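Serine/threonine protein phosphatase Stp1 (Streptococcus agalactiae, PDB 2PK0) removes phosphate from phosphoserine and phosphothreonine residues of proteins, as a metal-dependent phosphatase of the PP2C family that binds magnesium ions. Local coordinates at residues A[29-34]-A[64-69]. Sequence-based numbering, arbitrary orientation.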
loop_
_atom_site.group_PDB
_atom_site.type_symbol
_atom_site.label_atom_id
_atom_site.label_comp_id
_atom_site.label_asym_id
_atom_site.label_seq_id
_atom_site.Cartn_x
_atom_site.Cartn_y
_atom_site.Cartn_z
ATOM N N GLU A 29 -15.061 -7.046 1.722
ATOM C CA GLU A 29 -15.235 -8.175 2.624
ATOM C C GLU A 29 -15.795 -9.373 1.848
ATOM O O GLU A 29 -16.786 -9.242 1.130
ATOM C CB GLU A 29 -16.164 -7.783 3.770
ATOM C CG GLU A 29 -16.410 -8.887 4.758
ATOM C CD GLU A 29 -17.036 -8.395 6.058
ATOM O OE1 GLU A 29 -16.452 -7.485 6.703
ATOM O OE2 GLU A 29 -18.103 -8.933 6.437
ATOM N N ASN A 30 -15.164 -10.539 1.979
ATOM C CA ASN A 30 -15.617 -11.725 1.253
ATOM C C ASN A 30 -16.781 -12.425 1.950
ATOM O O ASN A 30 -17.195 -11.963 3.018
ATOM C CB ASN A 30 -14.442 -12.656 0.917
ATOM C CG ASN A 30 -14.083 -13.614 2.024
ATOM O OD1 ASN A 30 -14.375 -13.379 3.195
ATOM N ND2 ASN A 30 -13.427 -14.711 1.654
ATOM N N LYS A 31 -17.300 -13.522 1.378
ATOM C CA LYS A 31 -18.484 -14.205 1.944
ATOM C C LYS A 31 -18.235 -14.874 3.294
ATOM O O LYS A 31 -19.175 -15.236 3.997
ATOM C CB LYS A 31 -19.054 -15.260 0.986
ATOM C CG LYS A 31 -19.674 -14.721 -0.268
ATOM C CD LYS A 31 -20.087 -15.837 -1.203
ATOM C CE LYS A 31 -20.717 -15.252 -2.461
ATOM N NZ LYS A 31 -21.363 -16.287 -3.290
ATOM N N ALA A 32 -16.972 -15.064 3.650
ATOM C CA ALA A 32 -16.668 -15.630 4.948
ATOM C C ALA A 32 -16.323 -14.542 5.990
ATOM O O ALA A 32 -15.911 -14.846 7.092
ATOM C CB ALA A 32 -15.566 -16.652 4.825
ATOM N N GLY A 33 -16.510 -13.277 5.639
ATOM C CA GLY A 33 -16.295 -12.197 6.577
ATOM C C GLY A 33 -14.878 -11.649 6.584
ATOM O O GLY A 33 -14.552 -10.787 7.398
ATOM N N VAL A 34 -14.028 -12.125 5.684
ATOM C CA VAL A 34 -12.626 -11.720 5.718
ATOM C C VAL A 34 -12.423 -10.378 5.028
ATOM O O VAL A 34 -12.640 -10.289 3.819
ATOM C CB VAL A 34 -11.713 -12.784 5.071
ATOM C CG1 VAL A 34 -10.252 -12.451 5.306
ATOM C CG2 VAL A 34 -12.056 -14.146 5.628
ATOM N N TRP A 64 -12.900 -10.386 -5.043
ATOM C CA TRP A 64 -12.740 -10.770 -3.628
ATOM C C TRP A 64 -14.070 -10.932 -2.913
ATOM O O TRP A 64 -14.228 -11.813 -2.081
ATOM C CB TRP A 64 -11.899 -9.737 -2.854
ATOM C CG TRP A 64 -11.762 -10.035 -1.356
ATOM C CD1 TRP A 64 -12.521 -9.527 -0.344
ATOM C CD2 TRP A 64 -10.813 -10.912 -0.737
ATOM N NE1 TRP A 64 -12.110 -10.024 0.861
ATOM C CE2 TRP A 64 -11.061 -10.876 0.654
ATOM C CE3 TRP A 64 -9.768 -11.717 -1.221
ATOM C CZ2 TRP A 64 -10.305 -11.610 1.568
ATOM C CZ3 TRP A 64 -9.018 -12.440 -0.320
ATOM C CH2 TRP A 64 -9.293 -12.383 1.068
ATOM N N ALA A 65 -15.026 -10.078 -3.238
ATOM C CA ALA A 65 -16.311 -10.080 -2.562
ATOM C C ALA A 65 -17.079 -11.356 -2.843
ATOM O O ALA A 65 -17.942 -11.748 -2.061
ATOM C CB ALA A 65 -17.125 -8.870 -3.001
ATOM N N GLU A 66 -16.755 -12.011 -3.956
ATOM C CA GLU A 66 -17.463 -13.211 -4.349
ATOM C C GLU A 66 -16.820 -14.470 -3.788
ATOM O O GLU A 66 -17.413 -15.543 -3.830
ATOM C CB GLU A 66 -17.603 -13.280 -5.870
ATOM C CG GLU A 66 -18.440 -12.138 -6.477
ATOM C CD GLU A 66 -19.928 -12.188 -6.093
ATOM O OE1 GLU A 66 -20.458 -13.296 -5.850
ATOM O OE2 GLU A 66 -20.572 -11.116 -6.043
ATOM N N THR A 67 -15.624 -14.337 -3.227
ATOM C CA THR A 67 -14.920 -15.500 -2.729
ATOM C C THR A 67 -15.405 -15.988 -1.390
ATOM O O THR A 67 -16.156 -15.311 -0.695
ATOM C CB THR A 67 -13.423 -15.268 -2.593
ATOM O OG1 THR A 67 -13.151 -14.569 -1.375
ATOM C CG2 THR A 67 -12.866 -14.520 -3.789
ATOM N N ASP A 68 -14.877 -17.145 -1.018
ATOM C CA ASP A 68 -15.414 -18.016 0.018
ATOM C C ASP A 68 -14.431 -18.289 1.149
ATOM O O ASP A 68 -14.823 -18.741 2.217
ATOM C CB ASP A 68 -15.668 -19.369 -0.628
ATOM C CG ASP A 68 -16.777 -20.085 -0.014
ATOM O OD1 ASP A 68 -17.528 -19.429 0.730
ATOM O OD2 ASP A 68 -16.897 -21.292 -0.285
ATOM N N PHE A 69 -13.151 -18.048 0.895
ATOM C CA PHE A 69 -12.115 -18.582 1.761
ATOM C C PHE A 69 -11.853 -17.903 3.089
ATOM O O PHE A 69 -12.172 -16.737 3.296
ATOM C CB PHE A 69 -10.790 -18.826 1.032
ATOM C CG PHE A 69 -10.616 -18.090 -0.271
ATOM C CD1 PHE A 69 -10.260 -16.756 -0.295
ATOM C CD2 PHE A 69 -10.707 -18.776 -1.478
ATOM C CE1 PHE A 69 -10.057 -16.119 -1.489
ATOM C CE2 PHE A 69 -10.503 -18.143 -2.657
ATOM C CZ PHE A 69 -10.168 -16.815 -2.666
#
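The side-chain amide of N30 reaches across to residues 64-69 with ND2 and turns OD1 back to its own loop. ND2 gives one hydrogen to T67 OG1 (3.0 Å) and the other to F69 O (2.9 Å). Both acceptors lie close to the amide plane, and F69 O receives the bond on a lone pair. At the other end, OD1 accepts from V34 N at 2.8 Å, and weakly from A32 N, inside segment 29-34. The amide is buried, and these bonds fix its flip. A chi1 of 85° sets CG between the backbone N and the carbonyl carbon, which brings the amide to T67 and F69. N30 CB lies over one face of the W64 five-membered ring in a CH-pi contact, 3.8 Å from the centroid.

T67 OG1 accepts from N30 and donates to W64 O, which also takes T67 N. One backbone bond crosses, K31 N to T67 O (3.0 Å). V34 O accepts from N30 N and from W64 NE1, the latter at 3.0 Å and near the indole plane. V34 CG1 packs on W64 CZ2. The extended K31 chain runs past E66 O, and its NZ stays 4.0 Å from E66 OE1, too far for a salt bridge. W78 of helix 72-96 meets the W64 and F69 rings.

The bonds of N30, K31 and W64 join two type I turns, N30-G33 and W64-T67. The contact ties the 23-29/35-43 beta hairpin to the link between helices 48-64 and 72-96 in the alpha-beta-beta-alpha sandwich of the PP2C fold.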